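Aspergillopepsin-2 heavy chain (Aspergillus niger var. macrosporus, PDB 1Y43) forms the heavy chain of a glutamic-type acid endopeptidase that hydrolyses peptide bonds in proteins, probably under acidic conditions. Local coordinates at residues C6-V11 against I108-E113; I22-V27 against W41-P46; F124-F129 against S167-Y172; G15-T20 against E102-W107. All blocks are in the same frame, centred on the assembly; numbering follows the deposited sequence.

Interactions 1, 2 and 4 belong to one mixed sheet, whereas interaction 3 lies in the five-stranded antiparallel sheet packed against it. Interactions 1 and 2 are the buried ones, with their strands 4-13 and 22-32 hydrogen-bonded side by side and the indoles of Trp10 and Trp41 meeting. Interaction 3 is two-sided: valines and phenylalanines face interaction 1, where Val109 meets Phe124 and Val170, while hydroxyls line its other face. Interaction 4, about 15 Å from interaction 1 between centres, shares strand 104-114 with it but sits at the strand's beginning, partly buried, and replaces ladder pairing by one asparagine holding a loop backbone.

Interaction 1: C6-V11 against I108-E113; sequences CASAWV and IVEDFE
Ile108 packs its CB and both branches under one face of the Trp10 indole, CB lying 3.8 Å from the centroid of the six-membered ring and 19° off its normal. The two side chains run alongside each other because Trp10 CG stands between its backbone N and carbonyl carbon (chi1 52°), which folds the ring across toward the partner strand. Farther along, Phe112 brings CZ to 3.6 Å from Cys6 CB, and the sulfur of Cys6 reaches the same ring obliquely. An antiparallel ladder joins the backbones: Trp10 and Ile108 exchange two bonds, Ile108 N to Trp10 O being almost straight, and Ser8 and Glu110 exchange two more. Glu110 extends fully and offers the anti lone pair of OE1 to Trp10 NE1 at 3.0 Å, though the oxygen sits 27° out of the indole plane. At the polar edge a water meets Ser8 OG at 3.1 Å and gives a weak bond to Glu110 OE1. Strand 4-13 also pairs with 22-32, and Cys6 is tied to Cys30 by a disulfide. On its far side, 108-110 is joined by a strand of the other protein chain, which carries the sheet across the interface.

Interaction 2: I22-V27 against W41-P46; sequences ILQTGV and WYEWYP
This is the antiparallel hairpin of strands 22-32 and 35-45, and toward one end of the ladder the Trp41 indole lies flat against the backbone at Gly26. With no side chain in the way, Gly26 N sits 3.8 Å above the Trp41 ring plane, over its centre, while Gln24 CG approaches the ring edge, 3.8 Å from CZ3. Trp41 O is gripped from opposite faces of its plane, by Gly26 N and by Thr25 OG1 at 2.8 Å. Gln24 and Glu43 form a hydrogen-bonded pair through their backbones, and their side chains run side by side. Water 2 joins the ends, accepting from Gln24 NE2 at 2.6 Å and donating weakly to Glu43 OE1. On the opposite face, Leu23 CD1 touches Trp44 CE3 at 3.8 Å; back on the Gln24 side, Ile22 CB meets Tyr45 CB near the end of the ladder. Thr25 packs on strands 62-69 and 74-81 and Leu23 on Val67 of the first, Trp44 NE1 bonds to Gly98 O, and strand 4-13 flanks 22-32 on its other side.

Interaction 3: F124-F129 against S167-Y172; sequences FGSVTF and SVTVTY
Strands 126-129 and 168-172 run antiparallel at 171°, their axes 4.7 Å apart, with Val127 paired to Val170 and Phe129 to Val168 by two backbone bonds each. Before the strand begins, Gly125 O still takes a nearly straight bond from Tyr172 N, and water 3 donates to both Gly125 O and Tyr172 O. Here Phe124 and Tyr172 form a T-shaped pair: the tyrosine turns its edge to the phenylalanine face, with planes 80° apart and centroids separated by 5.9 Å. Tyr172 CB lies over that same ring, 4.1 Å from its centroid. Phe124 CZ also meets Val170 CG1 at 4.0 Å, and Val170 O lies in the plane of the ring at its edge. Phe129 runs its ring beside Val168, CD1 to CB 4.2 Å. The other face is hydroxylic. Thr128 OG1 and Thr169 OG1 share a hydrogen bond of 3.0 Å, and Ser126 OG and Thr171 OG1 share another of 3.1 Å. Ser126 OG stands anti to its own backbone nitrogen (chi1 -163°), which swings it across toward Thr171. Strand 156-163 continues the sheet beyond 168-172. The apolar face packs on strands 104-114 and 4-13, where Val109 touches Phe124, Val127 and Val170, and Ala9 touches Phe129.

Interaction 4: G15-T20 against E102-W107; sequences GDTCET and ETNAEW
Asn104 and Thr17 carry the hydrogen bonding. Asn104 OD1 receives Thr17 N at 2.8 Å and Asp16 N at 2.9 Å, both from the same face of the amide plane, and Cys18 N adds a long, weak third bond. The other end of the amide points its ND2 at Thr17 OG1, 2.7 Å away and within 6° of the amide plane, with an N-H...O angle of 167°. Thr17 OG1 sits between its backbone N and carbonyl carbon (chi1 59°), which turns the oxygen back toward the amide. Water contributes a looser link: water 4 lies 2.6 Å from Thr17 OG1 and makes a weak bond to Thr103 OG1. Packing is slight, chiefly Cys18 CB against Thr103 OG1 at 3.5 Å. Cys18 is also disulfide-bonded to Cys101, and Asp14 OD1 accepts from the backbone N of Thr103 and of Asn104. One strand-borne amide thus serves successive backbone nitrogens of an irregular loop and a hydroxyl at once, so that the polar atoms of the buried Asn104 side chain find partners in the loop. With OD1 accepting and ND2 donating, the orientation of the amide is fixed, and loop 15-20 is joined to the start of strand 104-114 without ladder pairing.

Interaction 1: C6-V11 against I108-E113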
loop_
_atom_site.group_PDB
_atom_site.type_symbol
_atom_site.label_atom_id
_atom_site.label_comp_id
_atom_site.label_asym_id
_atom_site.label_seq_id
_atom_site.Cartn_x
_atom_site.Cartn_y
_atom_site.Cartn_z
ATOM N N CYS B 6 -12.713 -6.396 -4.207
ATOM C CA CYS B 6 -11.864 -5.690 -3.242
ATOM C C CYS B 6 -10.666 -5.045 -3.922
ATOM O O CYS B 6 -10.354 -5.321 -5.083
ATOM C CB CYS B 6 -11.299 -6.661 -2.192
ATOM S SG CYS B 6 -12.483 -7.636 -1.209
ATOM N N ALA B 7 -9.962 -4.227 -3.143
ATOM C CA ALA B 7 -8.735 -3.567 -3.567
ATOM C C ALA B 7 -8.033 -3.183 -2.264
ATOM O O ALA B 7 -8.644 -3.224 -1.202
ATOM C CB ALA B 7 -9.050 -2.329 -4.401
ATOM N N SER B 8 -6.743 -2.896 -2.326
ATOM C CA SER B 8 -6.014 -2.488 -1.134
ATOM C C SER B 8 -5.100 -1.309 -1.495
ATOM O O SER B 8 -4.709 -1.146 -2.659
ATOM C CB SER B 8 -5.177 -3.654 -0.597
ATOM O OG SER B 8 -4.108 -3.952 -1.485
ATOM N N ALA B 9 -4.770 -0.495 -0.506
ATOM C CA ALA B 9 -3.861 0.625 -0.708
ATOM C C ALA B 9 -2.874 0.510 0.442
ATOM O O ALA B 9 -3.276 0.352 1.602
ATOM C CB ALA B 9 -4.601 1.952 -0.626
ATOM N N TRP B 10 -1.590 0.600 0.132
ATOM C CA TRP B 10 -0.568 0.480 1.158
ATOM C C TRP B 10 0.738 1.172 0.781
ATOM O O TRP B 10 0.924 1.582 -0.361
ATOM C CB TRP B 10 -0.296 -1.014 1.424
ATOM C CG TRP B 10 -0.004 -1.836 0.200
ATOM C CD1 TRP B 10 -0.911 -2.509 -0.578
ATOM C CD2 TRP B 10 1.290 -2.135 -0.347
ATOM N NE1 TRP B 10 -0.261 -3.211 -1.559
ATOM C CE2 TRP B 10 1.090 -3.000 -1.442
ATOM C CE3 TRP B 10 2.597 -1.756 -0.011
ATOM C CZ2 TRP B 10 2.152 -3.502 -2.207
ATOM C CZ3 TRP B 10 3.656 -2.259 -0.777
ATOM C CH2 TRP B 10 3.423 -3.121 -1.859
ATOM N N VAL B 11 1.604 1.363 1.776
ATOM C CA VAL B 11 2.940 1.895 1.532
ATOM C C VAL B 11 3.875 0.796 2.021
ATOM O O VAL B 11 3.525 0.003 2.923
ATOM C CB VAL B 11 3.249 3.224 2.288
ATOM C CG1 VAL B 11 2.348 4.322 1.793
ATOM C CG2 VAL B 11 3.153 3.034 3.797
ATOM N N ILE B 108 1.223 1.915 -3.229
ATOM C CA ILE B 108 0.528 0.989 -4.120
ATOM C C ILE B 108 -0.949 0.697 -3.842
ATOM O O ILE B 108 -1.388 0.727 -2.698
ATOM C CB ILE B 108 1.273 -0.401 -4.039
ATOM C CG1 ILE B 108 2.753 -0.264 -4.440
ATOM C CG2 ILE B 108 0.575 -1.476 -4.870
ATOM C CD1 ILE B 108 2.989 0.032 -5.920
ATOM N N VAL B 109 -1.705 0.503 -4.931
ATOM C CA VAL B 109 -3.091 0.055 -4.874
ATOM C C VAL B 109 -2.958 -1.333 -5.532
ATOM O O VAL B 109 -2.483 -1.468 -6.667
ATOM C CB VAL B 109 -4.068 0.962 -5.650
ATOM C CG1 VAL B 109 -5.438 0.311 -5.708
ATOM C CG2 VAL B 109 -4.190 2.316 -4.958
ATOM N N GLU B 110 -3.352 -2.365 -4.805
ATOM C CA GLU B 110 -3.181 -3.728 -5.279
ATOM C C GLU B 110 -4.425 -4.587 -5.399
ATOM O O GLU B 110 -5.407 -4.406 -4.668
ATOM C CB GLU B 110 -2.194 -4.436 -4.341
ATOM C CG GLU B 110 -2.013 -5.927 -4.602
ATOM C CD GLU B 110 -1.017 -6.598 -3.662
ATOM O OE1 GLU B 110 -0.373 -5.919 -2.841
ATOM O OE2 GLU B 110 -0.874 -7.826 -3.756
ATOM N N ASP B 111 -4.371 -5.511 -6.358
ATOM C CA ASP B 111 -5.422 -6.501 -6.527
ATOM C C ASP B 111 -4.733 -7.707 -5.865
ATOM O O ASP B 111 -3.859 -8.340 -6.460
ATOM C CB ASP B 111 -5.692 -6.774 -8.014
ATOM C CG ASP B 111 -6.837 -7.764 -8.223
ATOM O OD1 ASP B 111 -7.396 -8.249 -7.217
ATOM O OD2 ASP B 111 -7.181 -8.060 -9.379
ATOM N N PHE B 112 -5.070 -7.971 -4.606
ATOM C CA PHE B 112 -4.428 -9.049 -3.857
ATOM C C PHE B 112 -4.915 -10.470 -4.155
ATOM O O PHE B 112 -5.998 -10.666 -4.697
ATOM C CB PHE B 112 -4.478 -8.738 -2.354
ATOM C CG PHE B 112 -5.867 -8.539 -1.799
ATOM C CD1 PHE B 112 -6.604 -9.629 -1.352
ATOM C CD2 PHE B 112 -6.428 -7.259 -1.693
ATOM C CE1 PHE B 112 -7.867 -9.462 -0.789
ATOM C CE2 PHE B 112 -7.690 -7.079 -1.130
ATOM C CZ PHE B 112 -8.416 -8.184 -0.680
ATOM N N GLU B 113 -4.090 -11.457 -3.825
ATOM C CA GLU B 113 -4.447 -12.864 -4.051
ATOM C C GLU B 113 -5.458 -13.309 -3.014
ATOM O O GLU B 113 -5.346 -12.954 -1.841
ATOM C CB GLU B 113 -3.233 -13.765 -3.889
ATOM C CG GLU B 113 -2.054 -13.370 -4.713
ATOM C CD GLU B 113 -0.755 -13.537 -3.957
ATOM O OE1 GLU B 113 -0.794 -13.558 -2.697
ATOM O OE2 GLU B 113 0.313 -13.639 -4.613
HETATM O O HOH W 1 -2.730 -6.469 -0.405
#

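Interaction 2: I22-V27 against W41-P46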
loop_
_atom_site.group_PDB
_atom_site.type_symbol
_atom_site.label_atom_id
_atom_site.label_comp_id
_atom_site.label_asym_id
_atom_site.label_seq_id
_atom_site.Cartn_x
_atom_site.Cartn_y
_atom_site.Cartn_z
ATOM N N ILE B 22 9.058 -7.808 2.303
ATOM C CA ILE B 22 8.283 -6.605 2.071
ATOM C C ILE B 22 7.730 -6.190 3.420
ATOM O O ILE B 22 7.104 -6.997 4.112
ATOM C CB ILE B 22 7.041 -6.782 1.172
ATOM C CG1 ILE B 22 7.357 -7.566 -0.095
ATOM C CG2 ILE B 22 6.494 -5.396 0.806
ATOM C CD1 ILE B 22 6.178 -7.694 -1.041
ATOM N N LEU B 23 8.027 -4.961 3.826
ATOM C CA LEU B 23 7.494 -4.407 5.066
ATOM C C LEU B 23 6.386 -3.479 4.540
ATOM O O LEU B 23 6.672 -2.481 3.856
ATOM C CB LEU B 23 8.563 -3.613 5.829
ATOM C CG LEU B 23 8.072 -2.675 6.941
ATOM C CD1 LEU B 23 7.195 -3.408 7.962
ATOM C CD2 LEU B 23 9.262 -2.036 7.621
ATOM N N GLN B 24 5.131 -3.780 4.875
ATOM C CA GLN B 24 4.022 -2.994 4.342
ATOM C C GLN B 24 2.851 -2.903 5.302
ATOM O O GLN B 24 2.701 -3.719 6.213
ATOM C CB GLN B 24 3.532 -3.643 3.048
ATOM C CG GLN B 24 3.258 -5.130 3.226
ATOM C CD GLN B 24 2.906 -5.862 1.939
ATOM O OE1 GLN B 24 2.551 -5.268 0.917
ATOM N NE2 GLN B 24 2.968 -7.166 2.039
ATOM N N THR B 25 2.054 -1.859 5.128
ATOM C CA THR B 25 0.884 -1.653 5.966
ATOM C C THR B 25 -0.128 -0.881 5.141
ATOM O O THR B 25 0.241 -0.033 4.312
ATOM C CB THR B 25 1.226 -0.927 7.285
ATOM O OG1 THR B 25 0.145 -1.101 8.213
ATOM C CG2 THR B 25 1.444 0.580 7.062
ATOM N N GLY B 26 -1.405 -1.194 5.326
ATOM C CA GLY B 26 -2.421 -0.512 4.559
ATOM C C GLY B 26 -3.837 -0.855 4.948
ATOM O O GLY B 26 -4.100 -1.372 6.034
ATOM N N VAL B 27 -4.743 -0.609 4.009
ATOM C CA VAL B 27 -6.162 -0.811 4.223
ATOM C C VAL B 27 -6.793 -1.536 3.045
ATOM O O VAL B 27 -6.403 -1.307 1.897
ATOM C CB VAL B 27 -6.856 0.571 4.339
ATOM C CG1 VAL B 27 -8.362 0.412 4.393
ATOM C CG2 VAL B 27 -6.346 1.320 5.572
ATOM N N TRP B 41 -4.343 -3.409 8.117
ATOM C CA TRP B 41 -3.495 -4.576 8.331
ATOM C C TRP B 41 -2.011 -4.249 8.192
ATOM O O TRP B 41 -1.649 -3.171 7.703
ATOM C CB TRP B 41 -3.858 -5.648 7.288
ATOM C CG TRP B 41 -3.837 -5.129 5.853
ATOM C CD1 TRP B 41 -4.894 -4.600 5.158
ATOM C CD2 TRP B 41 -2.689 -4.994 4.996
ATOM N NE1 TRP B 41 -4.469 -4.132 3.932
ATOM C CE2 TRP B 41 -3.124 -4.359 3.806
ATOM C CE3 TRP B 41 -1.332 -5.336 5.118
ATOM C CZ2 TRP B 41 -2.257 -4.060 2.754
ATOM C CZ3 TRP B 41 -0.468 -5.037 4.067
ATOM C CH2 TRP B 41 -0.939 -4.404 2.901
ATOM N N TYR B 42 -1.158 -5.175 8.630
ATOM C CA TYR B 42 0.293 -5.020 8.496
ATOM C C TYR B 42 0.846 -6.362 8.040
ATOM O O TYR B 42 0.208 -7.403 8.235
ATOM C CB TYR B 42 0.971 -4.619 9.813
ATOM C CG TYR B 42 0.811 -5.625 10.931
ATOM C CD1 TYR B 42 1.672 -6.721 11.047
ATOM C CD2 TYR B 42 -0.221 -5.486 11.862
ATOM C CE1 TYR B 42 1.505 -7.652 12.064
ATOM C CE2 TYR B 42 -0.402 -6.403 12.885
ATOM C CZ TYR B 42 0.464 -7.484 12.979
ATOM O OH TYR B 42 0.279 -8.394 13.993
ATOM N N GLU B 43 2.032 -6.344 7.448
ATOM C CA GLU B 43 2.651 -7.572 6.991
ATOM C C GLU B 43 4.129 -7.408 6.740
ATOM O O GLU B 43 4.572 -6.384 6.219
ATOM C CB GLU B 43 1.992 -8.056 5.689
ATOM C CG GLU B 43 2.684 -9.287 5.077
ATOM C CD GLU B 43 1.868 -9.975 3.985
ATOM O OE1 GLU B 43 0.958 -9.349 3.396
ATOM O OE2 GLU B 43 2.132 -11.175 3.751
ATOM N N TRP B 44 4.894 -8.385 7.188
ATOM C CA TRP B 44 6.313 -8.410 6.909
ATOM C C TRP B 44 6.470 -9.710 6.108
ATOM O O TRP B 44 6.691 -10.790 6.673
ATOM C CB TRP B 44 7.178 -8.431 8.179
ATOM C CG TRP B 44 8.663 -8.257 7.885
ATOM C CD1 TRP B 44 9.438 -9.002 7.014
ATOM C CD2 TRP B 44 9.534 -7.262 8.423
ATOM N NE1 TRP B 44 10.714 -8.522 6.986
ATOM C CE2 TRP B 44 10.804 -7.449 7.840
ATOM C CE3 TRP B 44 9.360 -6.214 9.344
ATOM C CZ2 TRP B 44 11.904 -6.631 8.145
ATOM C CZ3 TRP B 44 10.449 -5.402 9.644
ATOM C CH2 TRP B 44 11.700 -5.615 9.046
ATOM N N TYR B 45 6.231 -9.614 4.805
ATOM C CA TYR B 45 6.342 -10.755 3.904
ATOM C C TYR B 45 7.744 -11.348 4.064
ATOM O O TYR B 45 8.712 -10.599 4.136
ATOM C CB TYR B 45 6.102 -10.257 2.474
ATOM C CG TYR B 45 6.290 -11.293 1.401
ATOM C CD1 TYR B 45 7.554 -11.542 0.857
ATOM C CD2 TYR B 45 5.207 -12.026 0.921
ATOM C CE1 TYR B 45 7.737 -12.500 -0.148
ATOM C CE2 TYR B 45 5.373 -12.986 -0.089
ATOM C CZ TYR B 45 6.642 -13.221 -0.613
ATOM O OH TYR B 45 6.823 -14.185 -1.590
ATOM N N PRO B 46 7.896 -12.685 3.982
ATOM C CA PRO B 46 6.918 -13.754 3.747
ATOM C C PRO B 46 5.979 -14.221 4.849
ATOM O O PRO B 46 5.294 -15.229 4.666
ATOM C CB PRO B 46 7.785 -14.891 3.221
ATOM C CG PRO B 46 8.982 -14.768 4.056
ATOM C CD PRO B 46 9.251 -13.259 4.067
HETATM O O HOH W 2 2.319 -9.137 0.508
#

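Interaction 3: F124-F129 against S167-Y172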
loop_
_atom_site.group_PDB
_atom_site.type_symbol
_atom_site.label_atom_id
_atom_site.label_comp_id
_atom_site.label_asym_id
_atom_site.label_seq_id
_atom_site.Cartn_x
_atom_site.Cartn_y
_atom_site.Cartn_z
ATOM N N PHE B 124 -12.767 1.498 -7.211
ATOM C CA PHE B 124 -12.575 2.396 -6.071
ATOM C C PHE B 124 -12.584 3.873 -6.469
ATOM O O PHE B 124 -12.270 4.733 -5.645
ATOM C CB PHE B 124 -11.240 2.065 -5.378
ATOM C CG PHE B 124 -10.074 1.982 -6.333
ATOM C CD1 PHE B 124 -9.389 3.125 -6.726
ATOM C CD2 PHE B 124 -9.690 0.760 -6.880
ATOM C CE1 PHE B 124 -8.350 3.052 -7.656
ATOM C CE2 PHE B 124 -8.654 0.686 -7.807
ATOM C CZ PHE B 124 -7.985 1.829 -8.190
ATOM N N GLY B 125 -12.893 4.161 -7.735
ATOM C CA GLY B 125 -12.899 5.531 -8.207
ATOM C C GLY B 125 -11.470 5.978 -8.398
ATOM O O GLY B 125 -10.851 5.697 -9.419
ATOM N N SER B 126 -10.913 6.604 -7.374
ATOM C CA SER B 126 -9.540 7.076 -7.430
ATOM C C SER B 126 -8.984 7.100 -6.012
ATOM O O SER B 126 -9.750 7.210 -5.044
ATOM C CB SER B 126 -9.514 8.483 -8.034
ATOM O OG SER B 126 -8.224 8.818 -8.459
ATOM N N VAL B 127 -7.680 6.883 -5.883
ATOM C CA VAL B 127 -7.004 6.943 -4.590
ATOM C C VAL B 127 -5.809 7.860 -4.797
ATOM O O VAL B 127 -5.042 7.685 -5.747
ATOM C CB VAL B 127 -6.485 5.557 -4.104
ATOM C CG1 VAL B 127 -5.574 5.728 -2.898
ATOM C CG2 VAL B 127 -7.652 4.647 -3.734
ATOM N N THR B 128 -5.685 8.876 -3.955
ATOM C CA THR B 128 -4.548 9.776 -4.046
ATOM C C THR B 128 -3.774 9.767 -2.736
ATOM O O THR B 128 -4.351 9.962 -1.663
ATOM C CB THR B 128 -4.957 11.250 -4.338
ATOM O OG1 THR B 128 -5.612 11.335 -5.608
ATOM C CG2 THR B 128 -3.722 12.149 -4.361
ATOM N N PHE B 129 -2.493 9.441 -2.826
ATOM C CA PHE B 129 -1.608 9.470 -1.672
ATOM C C PHE B 129 -0.997 10.874 -1.679
ATOM O O PHE B 129 -0.405 11.279 -2.684
ATOM C CB PHE B 129 -0.456 8.484 -1.840
ATOM C CG PHE B 129 -0.856 7.032 -1.773
ATOM C CD1 PHE B 129 -1.190 6.327 -2.930
ATOM C CD2 PHE B 129 -0.814 6.352 -0.564
ATOM C CE1 PHE B 129 -1.466 4.944 -2.876
ATOM C CE2 PHE B 129 -1.088 4.975 -0.507
ATOM C CZ PHE B 129 -1.410 4.279 -1.659
ATOM N N SER B 167 2.782 13.557 -4.578
ATOM C CA SER B 167 1.593 12.718 -4.550
ATOM C C SER B 167 1.587 11.662 -5.638
ATOM O O SER B 167 2.379 11.717 -6.592
ATOM C CB SER B 167 0.328 13.579 -4.677
ATOM O OG SER B 167 0.238 14.204 -5.954
ATOM N N VAL B 168 0.724 10.667 -5.436
ATOM C CA VAL B 168 0.544 9.570 -6.372
ATOM C C VAL B 168 -0.968 9.367 -6.474
ATOM O O VAL B 168 -1.630 9.210 -5.450
ATOM C CB VAL B 168 1.174 8.265 -5.826
ATOM C CG1 VAL B 168 0.979 7.123 -6.818
ATOM C CG2 VAL B 168 2.650 8.471 -5.526
ATOM N N THR B 169 -1.515 9.387 -7.684
ATOM C CA THR B 169 -2.942 9.183 -7.877
ATOM C C THR B 169 -3.164 7.956 -8.755
ATOM O O THR B 169 -2.555 7.840 -9.819
ATOM C CB THR B 169 -3.612 10.407 -8.564
ATOM O OG1 THR B 169 -3.502 11.560 -7.718
ATOM C CG2 THR B 169 -5.075 10.132 -8.862
ATOM N N VAL B 170 -3.977 7.024 -8.271
ATOM C CA VAL B 170 -4.316 5.816 -9.014
ATOM C C VAL B 170 -5.809 5.886 -9.285
ATOM O O VAL B 170 -6.611 6.000 -8.355
ATOM C CB VAL B 170 -4.022 4.514 -8.205
ATOM C CG1 VAL B 170 -4.398 3.278 -9.029
ATOM C CG2 VAL B 170 -2.564 4.459 -7.794
ATOM N N THR B 171 -6.175 5.832 -10.558
ATOM C CA THR B 171 -7.577 5.899 -10.955
ATOM C C THR B 171 -8.026 4.591 -11.603
ATOM O O THR B 171 -7.293 3.981 -12.390
ATOM C CB THR B 171 -7.810 7.031 -11.959
ATOM O OG1 THR B 171 -7.322 8.260 -11.410
ATOM C CG2 THR B 171 -9.287 7.154 -12.256
ATOM N N TYR B 172 -9.211 4.133 -11.220
ATOM C CA TYR B 172 -9.756 2.910 -11.783
ATOM C C TYR B 172 -10.278 3.188 -13.199
ATOM O O TYR B 172 -10.926 4.204 -13.449
ATOM C CB TYR B 172 -10.868 2.361 -10.884
ATOM C CG TYR B 172 -11.507 1.095 -11.429
ATOM C CD1 TYR B 172 -10.998 -0.151 -11.108
ATOM C CD2 TYR B 172 -12.599 1.157 -12.296
ATOM C CE1 TYR B 172 -11.544 -1.317 -11.630
ATOM C CE2 TYR B 172 -13.162 0.008 -12.828
ATOM C CZ TYR B 172 -12.620 -1.235 -12.483
ATOM O OH TYR B 172 -13.159 -2.392 -12.986
HETATM O O HOH W 3 -12.758 5.594 -11.728
#

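Interaction 4: G15-T20 against E102-W107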
loop_
_atom_site.group_PDB
_atom_site.type_symbol
_atom_site.label_atom_id
_atom_site.label_comp_id
_atom_site.label_asym_id
_atom_site.label_seq_id
_atom_site.Cartn_x
_atom_site.Cartn_y
_atom_site.Cartn_z
ATOM N N GLY B 15 10.136 -5.531 -2.263
ATOM C CA GLY B 15 9.137 -6.345 -2.928
ATOM C C GLY B 15 9.137 -6.266 -4.448
ATOM O O GLY B 15 8.537 -7.120 -5.094
ATOM N N ASP B 16 9.779 -5.253 -5.026
ATOM C CA ASP B 16 9.812 -5.140 -6.484
ATOM C C ASP B 16 11.125 -5.705 -7.033
ATOM O O ASP B 16 11.111 -6.679 -7.781
ATOM C CB ASP B 16 9.598 -3.693 -6.934
ATOM C CG ASP B 16 9.534 -3.551 -8.448
ATOM O OD1 ASP B 16 9.450 -4.567 -9.169
ATOM O OD2 ASP B 16 9.565 -2.410 -8.924
ATOM N N THR B 17 12.251 -5.077 -6.701
ATOM C CA THR B 17 13.558 -5.573 -7.146
ATOM C C THR B 17 14.261 -6.327 -6.015
ATOM O O THR B 17 15.346 -6.884 -6.195
ATOM C CB THR B 17 14.479 -4.445 -7.669
ATOM O OG1 THR B 17 14.685 -3.471 -6.641
ATOM C CG2 THR B 17 13.859 -3.767 -8.878
ATOM N N CYS B 18 13.671 -6.276 -4.824
ATOM C CA CYS B 18 14.204 -6.976 -3.662
ATOM C C CYS B 18 13.158 -8.044 -3.376
ATOM O O CYS B 18 12.036 -7.720 -3.003
ATOM C CB CYS B 18 14.316 -6.030 -2.476
ATOM S SG CYS B 18 14.780 -6.931 -0.974
ATOM N N GLU B 19 13.529 -9.309 -3.538
ATOM C CA GLU B 19 12.583 -10.416 -3.379
ATOM C C GLU B 19 12.472 -11.120 -2.035
ATOM O O GLU B 19 11.574 -11.938 -1.846
ATOM C CB GLU B 19 12.888 -11.509 -4.406
ATOM C CG GLU B 19 13.370 -11.019 -5.758
ATOM C CD GLU B 19 12.284 -10.337 -6.559
ATOM O OE1 GLU B 19 11.114 -10.787 -6.500
ATOM O OE2 GLU B 19 12.613 -9.355 -7.264
ATOM N N THR B 20 13.363 -10.834 -1.105
ATOM C CA THR B 20 13.342 -11.548 0.160
ATOM C C THR B 20 12.349 -11.095 1.239
ATOM O O THR B 20 12.071 -11.849 2.178
ATOM C CB THR B 20 14.769 -11.607 0.718
ATOM O OG1 THR B 20 15.322 -10.284 0.688
ATOM C CG2 THR B 20 15.646 -12.523 -0.170
ATOM N N GLU B 102 16.174 -2.785 1.333
ATOM C CA GLU B 102 15.978 -1.339 1.439
ATOM C C GLU B 102 16.231 -0.639 0.101
ATOM O O GLU B 102 16.701 0.501 0.049
ATOM C CB GLU B 102 16.810 -0.749 2.587
ATOM C CG GLU B 102 16.398 -1.310 3.936
ATOM C CD GLU B 102 17.139 -0.705 5.116
ATOM O OE1 GLU B 102 18.143 0.012 4.925
ATOM O OE2 GLU B 102 16.688 -0.954 6.249
ATOM N N THR B 103 15.857 -1.322 -0.984
ATOM C CA THR B 103 16.044 -0.796 -2.329
ATOM C C THR B 103 14.777 -0.286 -3.002
ATOM O O THR B 103 14.856 0.340 -4.051
ATOM C CB THR B 103 16.758 -1.817 -3.253
ATOM O OG1 THR B 103 16.014 -3.035 -3.280
ATOM C CG2 THR B 103 18.178 -2.098 -2.743
ATOM N N ASN B 104 13.607 -0.584 -2.438
ATOM C CA ASN B 104 12.356 -0.076 -3.027
ATOM C C ASN B 104 11.495 0.607 -1.955
ATOM O O ASN B 104 11.458 0.156 -0.807
ATOM C CB ASN B 104 11.484 -1.195 -3.591
ATOM C CG ASN B 104 12.225 -2.167 -4.470
ATOM O OD1 ASN B 104 11.887 -3.344 -4.504
ATOM N ND2 ASN B 104 13.203 -1.670 -5.228
ATOM N N ALA B 105 10.859 1.714 -2.323
ATOM C CA ALA B 105 9.934 2.445 -1.448
ATOM C C ALA B 105 8.742 2.622 -2.381
ATOM O O ALA B 105 8.913 3.065 -3.514
ATOM C CB ALA B 105 10.505 3.813 -1.046
ATOM N N GLU B 106 7.540 2.282 -1.934
ATOM C CA GLU B 106 6.382 2.371 -2.831
ATOM C C GLU B 106 5.055 2.749 -2.192
ATOM O O GLU B 106 4.880 2.605 -0.985
ATOM C CB GLU B 106 6.230 1.041 -3.599
ATOM C CG GLU B 106 5.944 -0.186 -2.727
ATOM C CD GLU B 106 7.181 -1.006 -2.349
ATOM O OE1 GLU B 106 8.267 -0.806 -2.920
ATOM O OE2 GLU B 106 7.055 -1.854 -1.443
ATOM N N TRP B 107 4.156 3.273 -3.040
ATOM C CA TRP B 107 2.795 3.696 -2.699
ATOM C C TRP B 107 1.982 2.899 -3.713
ATOM O O TRP B 107 2.020 3.193 -4.915
ATOM C CB TRP B 107 2.636 5.203 -2.928
ATOM C CG TRP B 107 3.559 6.028 -2.068
ATOM C CD1 TRP B 107 3.295 6.519 -0.822
ATOM C CD2 TRP B 107 4.907 6.415 -2.388
ATOM N NE1 TRP B 107 4.411 7.187 -0.348
ATOM C CE2 TRP B 107 5.399 7.142 -1.279
ATOM C CE3 TRP B 107 5.735 6.215 -3.501
ATOM C CZ2 TRP B 107 6.706 7.669 -1.255
ATOM C CZ3 TRP B 107 7.031 6.738 -3.472
ATOM C CH2 TRP B 107 7.499 7.456 -2.354
HETATM O O HOH W 4 17.216 -2.819 -6.431
#